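PDB 3IIB: peptidase M28 from Shewanella amazonensis SB2B, which probably acts as a zinc-dependent, homodimeric peptidase with carboxypeptidase or dipeptidase activity. Local coordinates for residues A[334-339]-A[413-418]; A[277-282]-A[418-423]; A[105-110]-A[220-225]; A[161-166]-A[191-196]; A[319-324]-A[381-386]. All coordinates share one frame; numbering follows the deposited sequence.

Contact 1 (A[334-339]-A[413-418]); sequences AGPIYQ and PEALAQ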
# COMPACT_ATOMS: atom_id res chain seq x y z
N ALA A 334 -11.54 -4.73 12.79
CA ALA A 334 -11.04 -5.20 14.09
C ALA A 334 -10.84 -4.08 15.09
O ALA A 334 -10.39 -4.35 16.20
CB ALA A 334 -9.73 -5.99 13.93
N GLY A 335 -11.21 -2.85 14.72
CA GLY A 335 -11.06 -1.71 15.63
C GLY A 335 -11.92 -1.86 16.87
O GLY A 335 -12.97 -2.47 16.81
N PRO A 336 -11.50 -1.28 18.01
CA PRO A 336 -12.27 -1.55 19.23
C PRO A 336 -13.66 -0.91 19.20
O PRO A 336 -13.89 0.14 18.56
CB PRO A 336 -11.41 -0.93 20.36
CG PRO A 336 -10.45 -0.07 19.68
CD PRO A 336 -10.33 -0.43 18.25
N ILE A 337 -14.57 -1.55 19.93
CA ILE A 337 -15.90 -1.05 20.16
C ILE A 337 -15.87 0.08 21.18
O ILE A 337 -15.28 -0.05 22.26
CB ILE A 337 -16.86 -2.19 20.63
CG1 ILE A 337 -17.00 -3.18 19.49
CG2 ILE A 337 -18.24 -1.62 21.01
CD1 ILE A 337 -17.49 -4.54 19.88
N TYR A 338 -16.55 1.18 20.84
CA TYR A 338 -16.62 2.38 21.71
C TYR A 338 -18.04 2.76 22.18
O TYR A 338 -18.19 3.60 23.06
CB TYR A 338 -15.98 3.61 21.02
CG TYR A 338 -16.66 4.02 19.73
CD1 TYR A 338 -17.72 4.92 19.73
CD2 TYR A 338 -16.25 3.50 18.51
CE1 TYR A 338 -18.36 5.28 18.52
CE2 TYR A 338 -16.85 3.87 17.32
CZ TYR A 338 -17.92 4.74 17.33
OH TYR A 338 -18.51 5.07 16.11
N GLN A 339 -19.05 2.09 21.65
CA GLN A 339 -20.45 2.42 21.96
C GLN A 339 -21.32 1.25 21.51
O GLN A 339 -21.04 0.60 20.48
CB GLN A 339 -20.86 3.71 21.23
CG GLN A 339 -22.25 4.23 21.61
CD GLN A 339 -22.43 5.66 21.11
OE1 GLN A 339 -21.54 6.48 21.31
NE2 GLN A 339 -23.58 5.96 20.49
N PRO A 413 -4.06 -7.07 17.16
CA PRO A 413 -4.56 -8.18 17.99
C PRO A 413 -5.23 -7.72 19.28
O PRO A 413 -6.17 -8.36 19.72
CB PRO A 413 -3.29 -9.01 18.29
CG PRO A 413 -2.39 -8.74 17.09
CD PRO A 413 -2.64 -7.26 16.79
N GLU A 414 -4.71 -6.66 19.88
CA GLU A 414 -5.32 -6.16 21.12
C GLU A 414 -6.72 -5.62 20.86
O GLU A 414 -7.63 -5.86 21.65
CB GLU A 414 -4.46 -5.09 21.79
CG GLU A 414 -3.12 -5.61 22.31
N ALA A 415 -6.90 -4.91 19.75
CA ALA A 415 -8.22 -4.43 19.37
C ALA A 415 -9.19 -5.60 19.03
O ALA A 415 -10.39 -5.58 19.38
CB ALA A 415 -8.10 -3.48 18.17
N LEU A 416 -8.66 -6.63 18.34
CA LEU A 416 -9.47 -7.80 18.01
C LEU A 416 -9.97 -8.46 19.32
O LEU A 416 -11.16 -8.80 19.43
CB LEU A 416 -8.65 -8.80 17.24
CG LEU A 416 -9.46 -9.98 16.68
CD1 LEU A 416 -10.23 -9.60 15.42
CD2 LEU A 416 -8.49 -11.13 16.34
N ALA A 417 -9.07 -8.59 20.30
CA ALA A 417 -9.39 -9.16 21.58
C ALA A 417 -10.45 -8.36 22.34
O ALA A 417 -11.31 -8.94 23.01
CB ALA A 417 -8.11 -9.32 22.47
N GLN A 418 -10.40 -7.03 22.27
CA GLN A 418 -11.44 -6.20 22.88
C GLN A 418 -12.81 -6.45 22.25
O GLN A 418 -13.83 -6.48 22.95
CB GLN A 418 -11.07 -4.73 22.80
CG GLN A 418 -11.99 -3.80 23.62
CD GLN A 418 -13.06 -3.10 22.77
OE1 GLN A 418 -13.30 -3.45 21.60
NE2 GLN A 418 -13.69 -2.08 23.36
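Polar contact centres on Q418, whose side-chain amide grips both backbone polar atoms of I337. I337 N donates to Q418 OE1 at 2.8 Å, tilted 19° from the amide's carbonyl plane. Q418 NE2 returns a bond to I337 O, also 2.8 Å. This second bond lies in the carbonyl plane of I337, on a lone pair, and close to the Q418 amide plane. CG points away from the backbone N (chi1 -171°), and the chain then bends at chi2 (-100°) to swing the amide round to the strand. I337 holds both ends of the amide, and NE2 also bonds to L362 O. With an alanine here, I337 N and I337 O would probably lose their mates on the helix.

The segments are the lead-in and first residues of strand 337-343 and the first turns of helix 413-432, the last long helix of the zinc peptidase domain. G335 O is also held by N419 ND2 of that helix.

Two van der Waals contacts set carbon on oxygen. P336 CB lies 3.4 Å from Q418 OE1, and A415 CB is 3.1 Å from A334 O.

Apolar contact is made by P336 CD and A415 CB, 3.8 Å apart. Deeper in, A334 CB meets L416 CD1 at 3.9 Å. A272 of helix 267-285 touches both of these side chains.

Contact 2 (A[277-282]-A[418-423]); sequences VTAAAK and QNVAVY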
# COMPACT_ATOMS: atom_id res chain seq x y z
N VAL A 277 -17.00 -13.09 16.55
CA VAL A 277 -18.24 -13.76 17.02
C VAL A 277 -18.02 -15.24 17.36
O VAL A 277 -18.56 -15.74 18.38
CB VAL A 277 -19.46 -13.55 16.09
CG1 VAL A 277 -19.76 -12.03 15.92
CG2 VAL A 277 -19.30 -14.26 14.71
N THR A 278 -17.16 -15.92 16.60
CA THR A 278 -16.84 -17.36 16.90
C THR A 278 -16.09 -17.51 18.21
O THR A 278 -16.45 -18.34 19.05
CB THR A 278 -16.07 -18.01 15.76
OG1 THR A 278 -16.82 -17.88 14.55
CG2 THR A 278 -15.85 -19.52 16.04
N ALA A 279 -15.04 -16.71 18.40
CA ALA A 279 -14.30 -16.74 19.67
C ALA A 279 -15.17 -16.36 20.86
O ALA A 279 -15.10 -17.01 21.90
CB ALA A 279 -13.03 -15.83 19.61
N ALA A 280 -15.98 -15.31 20.72
CA ALA A 280 -16.90 -14.89 21.81
C ALA A 280 -17.83 -16.05 22.20
O ALA A 280 -18.00 -16.34 23.39
CB ALA A 280 -17.71 -13.65 21.40
N ALA A 281 -18.40 -16.71 21.21
CA ALA A 281 -19.28 -17.86 21.46
C ALA A 281 -18.49 -19.04 22.13
O ALA A 281 -19.02 -19.70 23.03
CB ALA A 281 -20.00 -18.30 20.16
N LYS A 282 -17.25 -19.28 21.71
CA LYS A 282 -16.44 -20.36 22.28
C LYS A 282 -16.14 -20.06 23.74
O LYS A 282 -16.22 -20.94 24.57
CB LYS A 282 -15.14 -20.53 21.50
CG LYS A 282 -14.15 -21.56 22.08
CD LYS A 282 -14.76 -22.93 22.23
CE LYS A 282 -13.70 -23.98 22.41
NZ LYS A 282 -12.89 -23.83 23.65
N GLN A 418 -10.40 -7.03 22.27
CA GLN A 418 -11.44 -6.20 22.88
C GLN A 418 -12.81 -6.45 22.25
O GLN A 418 -13.83 -6.48 22.95
CB GLN A 418 -11.07 -4.73 22.80
CG GLN A 418 -11.99 -3.80 23.62
CD GLN A 418 -13.06 -3.10 22.77
OE1 GLN A 418 -13.30 -3.45 21.60
NE2 GLN A 418 -13.69 -2.08 23.36
N ASN A 419 -12.86 -6.65 20.94
CA ASN A 419 -14.12 -7.01 20.32
C ASN A 419 -14.64 -8.37 20.78
O ASN A 419 -15.84 -8.52 21.03
CB ASN A 419 -14.02 -7.06 18.80
CG ASN A 419 -13.97 -5.68 18.15
OD1 ASN A 419 -15.00 -5.15 17.72
ND2 ASN A 419 -12.75 -5.11 18.03
N VAL A 420 -13.74 -9.34 20.91
CA VAL A 420 -14.12 -10.67 21.40
C VAL A 420 -14.72 -10.53 22.82
O VAL A 420 -15.78 -11.10 23.13
CB VAL A 420 -12.92 -11.63 21.41
CG1 VAL A 420 -13.34 -12.92 22.07
CG2 VAL A 420 -12.44 -11.88 20.01
N ALA A 421 -14.06 -9.70 23.64
CA ALA A 421 -14.49 -9.46 25.03
C ALA A 421 -15.87 -8.86 25.05
O ALA A 421 -16.73 -9.34 25.78
CB ALA A 421 -13.51 -8.53 25.79
N VAL A 422 -16.10 -7.82 24.24
CA VAL A 422 -17.39 -7.12 24.25
C VAL A 422 -18.52 -7.99 23.67
O VAL A 422 -19.64 -8.00 24.20
CB VAL A 422 -17.31 -5.81 23.48
CG1 VAL A 422 -18.69 -5.13 23.53
CG2 VAL A 422 -16.27 -4.89 24.14
N TYR A 423 -18.25 -8.75 22.60
CA TYR A 423 -19.28 -9.65 22.06
C TYR A 423 -19.61 -10.76 23.04
O TYR A 423 -20.76 -11.18 23.13
CB TYR A 423 -18.93 -10.23 20.68
CG TYR A 423 -19.51 -9.39 19.57
CD1 TYR A 423 -18.86 -8.24 19.11
CD2 TYR A 423 -20.74 -9.70 19.00
CE1 TYR A 423 -19.40 -7.48 18.09
CE2 TYR A 423 -21.29 -8.93 17.99
CZ TYR A 423 -20.64 -7.81 17.56
OH TYR A 423 -21.22 -7.05 16.54
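V420 and A280 mark the nearest approach of the two backbones, their CA atoms 5.1 Å apart. No hydrogen bond crosses between the two segments, and everything that meets is buried.

Packing of side-chain carbons comes first. A279 CB touches V420 CG1 at 3.8 Å, with V420 CG2 only slightly farther. In V420, CG1 lies opposite the backbone N (chi1 174°), and this turns it onto segment 277-282 where A279 and A280 meet. A280 CB rests against the methylene of Y423, 3.7 Å from Y423 CB.

Methyl-to-backbone packing is next. A280 CB sits 3.6 Å from V420 O, a carbonyl within the opposing helix. Small residues let the helices come close: the axes of the two short segments pass 8.2 Å apart.

The aromatic contact lies to one side. V277 CG1 sits over one face of the Y423 ring, 4.0 Å from Y423 CD2 and about as far from CE2. The two side chains run side by side and point the same way. The ring also has N419 O of its own helix at its edge, in the ring plane.

V277 is backed by V297 and L299 of strand 293-300, and Y423 by L390 of strand 387-392. The signed crossing angle of the short segments, -52°, is consistent with ridges-into-grooves packing of i, i+4 ridges. The pair belongs to the helical layer of the zinc peptidase alpha/beta domain, where helix 267-285 carries the zinc ligand D269 near its start.

Contact 3 (A[105-110]-A[220-225]); sequences GLSATI and VISLEL
T109 and V220 meet through branches set by their first torsions. OG1 of T109 lies opposite the carbonyl carbon (chi1 -60°), and V220 CG2 comes to 3.6 Å from T109 OG1 as the two side chains cross obliquely. I110 and I221 both hold CG1 between N and the carbonyl carbon. I110 CG2 is thereby brought to 3.9 Å from I221 CG1, at about a right angle.

The strands run antiparallel. A108 and I221 form a hydrogen-bonded pair, with A108 N to I221 O at 3.0 Å and I221 N to A108 O at 3.0 Å. Farther along, L223 N donates to L106 O at 2.8 Å. Water 2 bonds to S222 OG at 2.7 Å. Its link to S107 OG is less certain, because S107 has two conformers.

V220 and S222 also reach strand 62-84 by backbone bonds, so strand 220-242 is paired along both edges. The chemistry implies two direct bonds at A108 and I221, but one direct bond and one water bridge between L106 and L223. Water 1 accepts from L106 N and donates to L223 O, satisfying two atoms that are not bonded directly to each other.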
# COMPACT_ATOMS: atom_id res chain seq x y z
N GLY A 105 -10.62 -3.31 -27.81
CA GLY A 105 -9.95 -2.50 -26.79
C GLY A 105 -10.71 -1.22 -26.51
O GLY A 105 -11.62 -0.84 -27.27
N LEU A 106 -10.36 -0.55 -25.42
CA LEU A 106 -11.01 0.72 -25.05
C LEU A 106 -10.01 1.85 -24.72
O LEU A 106 -9.32 1.81 -23.70
CB LEU A 106 -11.92 0.51 -23.87
CG LEU A 106 -12.79 1.67 -23.40
CD1 LEU A 106 -13.66 2.21 -24.55
CD2 LEU A 106 -13.66 1.20 -22.21
N SER A 107 -9.98 2.85 -25.58
CA SER A 107 -9.18 4.06 -25.36
C SER A 107 -10.13 5.24 -25.60
O SER A 107 -10.85 5.25 -26.59
CB SER A 107 -8.00 4.13 -26.33
OG SER A 107 -7.12 3.02 -26.18
N ALA A 108 -10.15 6.22 -24.70
CA ALA A 108 -11.13 7.30 -24.77
C ALA A 108 -10.69 8.46 -23.94
O ALA A 108 -9.98 8.29 -22.95
CB ALA A 108 -12.50 6.82 -24.27
N THR A 109 -11.18 9.64 -24.33
CA THR A 109 -11.05 10.86 -23.52
C THR A 109 -11.95 10.76 -22.31
O THR A 109 -13.08 10.24 -22.40
CB THR A 109 -11.44 12.07 -24.36
OG1 THR A 109 -10.54 12.12 -25.47
CG2 THR A 109 -11.37 13.38 -23.56
N ILE A 110 -11.48 11.21 -21.16
CA ILE A 110 -12.30 11.21 -19.95
C ILE A 110 -12.97 12.56 -19.71
O ILE A 110 -12.56 13.58 -20.28
CB ILE A 110 -11.48 10.77 -18.69
CG1 ILE A 110 -10.49 11.83 -18.27
CG2 ILE A 110 -10.77 9.41 -18.92
CD1 ILE A 110 -9.89 11.61 -16.93
N VAL A 220 -6.65 11.23 -21.93
CA VAL A 220 -7.10 10.06 -22.65
C VAL A 220 -6.52 8.87 -21.95
O VAL A 220 -5.32 8.88 -21.64
CB VAL A 220 -6.57 10.11 -24.11
CG1 VAL A 220 -6.96 8.83 -24.91
CG2 VAL A 220 -7.04 11.40 -24.79
N ILE A 221 -7.32 7.84 -21.73
CA ILE A 221 -6.83 6.62 -21.07
C ILE A 221 -7.09 5.41 -21.96
O ILE A 221 -7.91 5.46 -22.87
CB ILE A 221 -7.45 6.42 -19.66
CG1 ILE A 221 -8.94 6.07 -19.70
CG2 ILE A 221 -7.21 7.68 -18.80
CD1 ILE A 221 -9.47 5.62 -18.33
N SER A 222 -6.33 4.35 -21.69
CA SER A 222 -6.60 2.99 -22.15
C SER A 222 -7.11 2.18 -20.97
O SER A 222 -6.58 2.32 -19.86
CB SER A 222 -5.33 2.35 -22.67
OG SER A 222 -5.60 1.01 -23.09
N LEU A 223 -8.16 1.37 -21.17
CA LEU A 223 -8.71 0.51 -20.12
C LEU A 223 -9.02 -0.88 -20.68
O LEU A 223 -9.69 -1.03 -21.72
CB LEU A 223 -10.01 1.10 -19.57
CG LEU A 223 -10.72 0.35 -18.44
CD1 LEU A 223 -9.91 0.25 -17.13
CD2 LEU A 223 -12.08 1.04 -18.17
N GLU A 224 -8.51 -1.88 -19.98
CA GLU A 224 -8.70 -3.27 -20.36
C GLU A 224 -9.15 -3.99 -19.13
O GLU A 224 -8.46 -3.92 -18.11
CB GLU A 224 -7.39 -3.88 -20.85
CG GLU A 224 -7.56 -5.32 -21.27
CD GLU A 224 -6.34 -5.93 -21.91
OE1 GLU A 224 -5.27 -5.27 -21.94
OE2 GLU A 224 -6.49 -7.06 -22.41
N LEU A 225 -10.32 -4.63 -19.23
CA LEU A 225 -10.88 -5.45 -18.16
C LEU A 225 -11.34 -6.77 -18.72
O LEU A 225 -12.07 -6.83 -19.72
CB LEU A 225 -12.05 -4.78 -17.46
CG LEU A 225 -11.80 -3.42 -16.82
CD1 LEU A 225 -13.16 -2.83 -16.36
CD2 LEU A 225 -10.76 -3.46 -15.65
O HOH W 1 -9.18 -2.30 -23.90
O HOH W 2 -7.26 0.34 -25.06

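Contact 4 (A[161-166]-A[191-196]); sequences AAEKGA and EGVTAI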
# COMPACT_ATOMS: atom_id res chain seq x y z
N ALA A 161 -23.29 7.04 -15.89
CA ALA A 161 -22.40 7.38 -16.98
C ALA A 161 -22.94 6.88 -18.31
O ALA A 161 -22.95 7.61 -19.29
CB ALA A 161 -21.01 6.83 -16.73
N ALA A 162 -23.41 5.64 -18.36
CA ALA A 162 -24.00 5.08 -19.60
C ALA A 162 -25.21 5.88 -20.10
O ALA A 162 -25.35 6.09 -21.31
CB ALA A 162 -24.39 3.61 -19.46
N GLU A 163 -26.02 6.37 -19.17
CA GLU A 163 -27.16 7.23 -19.48
C GLU A 163 -26.78 8.48 -20.23
O GLU A 163 -27.56 8.99 -21.02
CB GLU A 163 -27.97 7.58 -18.22
CG GLU A 163 -28.68 6.37 -17.67
CD GLU A 163 -29.44 6.65 -16.39
OE1 GLU A 163 -28.97 7.47 -15.55
OE2 GLU A 163 -30.51 6.04 -16.21
N LYS A 164 -25.55 8.94 -20.01
CA LYS A 164 -25.03 10.15 -20.66
C LYS A 164 -24.20 9.86 -21.88
O LYS A 164 -23.69 10.79 -22.51
CB LYS A 164 -24.21 10.96 -19.68
CG LYS A 164 -24.89 11.17 -18.39
CD LYS A 164 -26.08 12.10 -18.48
CE LYS A 164 -26.84 12.12 -17.15
NZ LYS A 164 -28.03 13.00 -17.23
N GLY A 165 -24.10 8.58 -22.24
CA GLY A 165 -23.39 8.15 -23.44
C GLY A 165 -22.00 7.55 -23.23
O GLY A 165 -21.38 7.11 -24.19
N ALA A 166 -21.54 7.50 -21.98
CA ALA A 166 -20.20 7.02 -21.68
C ALA A 166 -20.04 5.59 -22.14
O ALA A 166 -21.00 4.81 -22.11
CB ALA A 166 -19.88 7.14 -20.17
N GLU A 191 -31.29 -2.79 -15.64
CA GLU A 191 -31.98 -3.32 -16.79
C GLU A 191 -32.56 -2.11 -17.52
O GLU A 191 -33.29 -1.27 -16.91
CB GLU A 191 -33.11 -4.29 -16.39
CG GLU A 191 -32.72 -5.43 -15.43
CD GLU A 191 -32.04 -6.60 -16.11
OE1 GLU A 191 -31.26 -6.37 -17.06
OE2 GLU A 191 -32.29 -7.76 -15.68
N GLY A 192 -32.26 -2.02 -18.81
CA GLY A 192 -32.72 -0.92 -19.66
C GLY A 192 -31.58 -0.01 -20.08
O GLY A 192 -31.67 0.70 -21.09
N VAL A 193 -30.50 -0.01 -19.29
CA VAL A 193 -29.33 0.82 -19.60
C VAL A 193 -28.17 -0.06 -20.00
O VAL A 193 -27.77 -0.95 -19.24
CB VAL A 193 -28.91 1.69 -18.41
CG1 VAL A 193 -27.66 2.52 -18.77
CG2 VAL A 193 -30.07 2.62 -18.00
N THR A 194 -27.59 0.26 -21.16
CA THR A 194 -26.38 -0.44 -21.63
C THR A 194 -25.32 -0.57 -20.53
O THR A 194 -24.87 0.43 -19.94
CB THR A 194 -25.78 0.23 -22.86
OG1 THR A 194 -26.72 0.14 -23.92
CG2 THR A 194 -24.45 -0.45 -23.31
N ALA A 195 -24.93 -1.81 -20.25
CA ALA A 195 -23.82 -2.11 -19.33
C ALA A 195 -22.51 -1.66 -19.95
O ALA A 195 -22.26 -1.86 -21.14
CB ALA A 195 -23.77 -3.63 -19.00
N ILE A 196 -21.71 -0.94 -19.16
CA ILE A 196 -20.41 -0.50 -19.62
C ILE A 196 -19.30 -0.96 -18.63
O ILE A 196 -19.57 -1.13 -17.44
CB ILE A 196 -20.36 1.05 -19.85
CG1 ILE A 196 -20.63 1.78 -18.54
CG2 ILE A 196 -21.29 1.46 -21.06
CD1 ILE A 196 -20.35 3.33 -18.57
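A Schellman motif ends helix 145-163, and its last turn packs on the loop before strand 198-201 through A162, V193 and I196. G165 has positive phi. The motif's two bonds run from A166 N to A161 O and from G165 N to A162 O. A161 O also accepts from K164 N, which arrives from the opposite face of its carbonyl plane to A166 N.

A162 CB is at the centre of the contact. It lies 3.5 Å from V193 CG1 and 3.3 Å from T194 O. V193 CG1 points away from the backbone N (chi1 179°), which brings it against A162 CB. CG2 faces E163 instead, 3.9 Å from E163 OE2, and the two side chains cross at about a right angle. An alanine in place of V193 would probably open a gap beside A162 and let the E163 chain turn more freely.

I196 CD1 is 4.0 Å from A161 CB, while I196 CG2 lies 3.5 Å from A166 O.

L127 touches A166, and I196 O takes a bond from Y189 OH. The contact ties the end of helix 145-163, just ahead of strand 168-172, to the loop leading into parallel strand 198-201.

Contact 5 (A[319-324]-A[381-386]); sequences AELEKH and PALGVP
L383 is the first residue of 381-386 to touch the other segment, at the end of a short 3-10 turn. Its CD1 meets L321 CD1 at 3.6 Å, the two leucines meeting at a slant. L383 CB is also near the same methyl, 3.9 Å from L321 CD1. L383 lies at the exposed margin, whereas L321 is buried.

G384 follows with positive phi, and its N bonds back to P381 O. The chain turns here and brings V385 to L321 and H324.

V385 makes the central contact with both branches. CG1 stands opposite the backbone N (chi1 -177°) and packs 3.8 Å from H324 CB. CG2 goes to the leucine instead, 3.9 Å from L321 CB and 3.7 Å from L321 O. One valine therefore spans the turn between L321 and H324.

That turn leads into strand 324-329, which pairs in parallel with strand 247-257 in the large mixed sheet. Residues 381-386 lead into strand 387-392, an outer strand of the three-stranded sheet. The H324 ring is fixed from several directions. ND1 donates to E320 O at 2.9 Å, with that oxygen in the ring plane but the donor well above the plane of the carbonyl. NE2 bonds to Y313 OH. L321 CD2 sits over the centre of one face.

P386 comes last, its CD 4.1 Å from H324 O. R438 NH2 donates to that oxygen, and the side chain of P386 also touches R438. P386 is joined to A327 by a backbone hydrogen bond.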
# COMPACT_ATOMS: atom_id res chain seq x y z
N ALA A 319 -40.64 -18.06 10.36
CA ALA A 319 -41.49 -18.56 11.45
C ALA A 319 -40.77 -18.53 12.80
O ALA A 319 -41.42 -18.65 13.82
CB ALA A 319 -41.97 -20.00 11.18
N GLU A 320 -39.43 -18.43 12.78
CA GLU A 320 -38.61 -18.43 13.97
C GLU A 320 -38.25 -17.02 14.45
O GLU A 320 -37.69 -16.86 15.54
CB GLU A 320 -37.31 -19.19 13.67
CG GLU A 320 -36.60 -19.70 14.89
CD GLU A 320 -35.20 -20.27 14.57
OE1 GLU A 320 -34.53 -19.75 13.65
OE2 GLU A 320 -34.73 -21.18 15.31
N LEU A 321 -38.52 -16.00 13.65
CA LEU A 321 -38.06 -14.63 13.98
C LEU A 321 -38.66 -14.08 15.26
O LEU A 321 -38.06 -13.28 15.97
CB LEU A 321 -38.36 -13.66 12.84
CG LEU A 321 -37.52 -13.91 11.56
CD1 LEU A 321 -37.74 -12.83 10.51
CD2 LEU A 321 -36.02 -14.08 11.82
N GLU A 322 -39.90 -14.47 15.54
CA GLU A 322 -40.53 -14.00 16.75
C GLU A 322 -39.75 -14.45 17.97
O GLU A 322 -39.75 -13.76 18.99
CB GLU A 322 -41.96 -14.54 16.83
CG GLU A 322 -42.80 -13.87 17.84
CD GLU A 322 -44.28 -14.11 17.55
OE1 GLU A 322 -44.80 -15.16 18.01
OE2 GLU A 322 -44.91 -13.23 16.93
N LYS A 323 -39.10 -15.60 17.88
CA LYS A 323 -38.25 -16.12 18.96
C LYS A 323 -36.79 -15.64 18.93
O LYS A 323 -35.99 -16.05 19.75
CB LYS A 323 -38.32 -17.64 18.97
CG LYS A 323 -39.63 -18.20 19.55
CD LYS A 323 -39.70 -18.00 21.06
CE LYS A 323 -40.95 -18.62 21.67
NZ LYS A 323 -40.94 -18.58 23.16
N HIS A 324 -36.42 -14.79 17.96
CA HIS A 324 -35.10 -14.14 17.95
C HIS A 324 -35.14 -13.01 18.96
O HIS A 324 -35.89 -12.06 18.80
CB HIS A 324 -34.73 -13.61 16.58
CG HIS A 324 -34.23 -14.66 15.66
ND1 HIS A 324 -34.97 -15.79 15.36
CD2 HIS A 324 -33.04 -14.80 15.03
CE1 HIS A 324 -34.26 -16.56 14.55
NE2 HIS A 324 -33.08 -15.99 14.35
N PRO A 381 -35.09 -5.65 11.91
CA PRO A 381 -36.04 -4.79 12.65
C PRO A 381 -37.37 -4.56 11.99
O PRO A 381 -38.37 -4.52 12.69
CB PRO A 381 -35.27 -3.48 12.82
CG PRO A 381 -33.80 -3.94 12.90
CD PRO A 381 -33.76 -5.06 11.84
N ALA A 382 -37.40 -4.45 10.65
CA ALA A 382 -38.64 -4.29 9.95
C ALA A 382 -39.52 -5.54 10.11
O ALA A 382 -40.72 -5.45 9.91
CB ALA A 382 -38.37 -3.99 8.45
N LEU A 383 -38.93 -6.69 10.46
CA LEU A 383 -39.64 -7.92 10.70
C LEU A 383 -39.91 -8.12 12.19
O LEU A 383 -40.44 -9.17 12.62
CB LEU A 383 -38.86 -9.09 10.10
CG LEU A 383 -38.57 -8.95 8.58
CD1 LEU A 383 -37.63 -10.07 8.14
CD2 LEU A 383 -39.88 -8.97 7.79
N GLY A 384 -39.57 -7.10 12.98
CA GLY A 384 -39.91 -7.09 14.40
C GLY A 384 -38.80 -7.48 15.35
O GLY A 384 -39.00 -7.46 16.58
N VAL A 385 -37.65 -7.84 14.80
CA VAL A 385 -36.53 -8.42 15.55
C VAL A 385 -35.64 -7.29 16.06
O VAL A 385 -35.16 -6.46 15.27
CB VAL A 385 -35.69 -9.35 14.68
CG1 VAL A 385 -34.57 -10.00 15.52
CG2 VAL A 385 -36.59 -10.43 14.04
N PRO A 386 -35.47 -7.23 17.39
CA PRO A 386 -34.53 -6.25 17.95
C PRO A 386 -33.10 -6.50 17.50
O PRO A 386 -32.71 -7.63 17.20
CB PRO A 386 -34.67 -6.47 19.49
CG PRO A 386 -35.98 -7.09 19.68
CD PRO A 386 -36.16 -7.97 18.46

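Contacts 3 and 4 come first along the chain, with contact 4 nested inside the loop of contact 3. Their centres are about 16 Å apart. Contact 3 lies in the large mixed sheet, and contact 4 beside it, between the end of helix 145-163 and the loop before strand 198-201, both away from the zinc site. Contacts 1, 2 and 5 follow, all within the peptidase range. Contacts 1 and 2 touch, share Q418 and use helix 413-432; their centres are about 10 Å apart. Contact 1 crosses contact 5 along the chain, and both are enclosed by contact 2 in sequence. Contact 5 lies about 23 Å from contact 2, centre to centre. Strand 220-242 links the two regions.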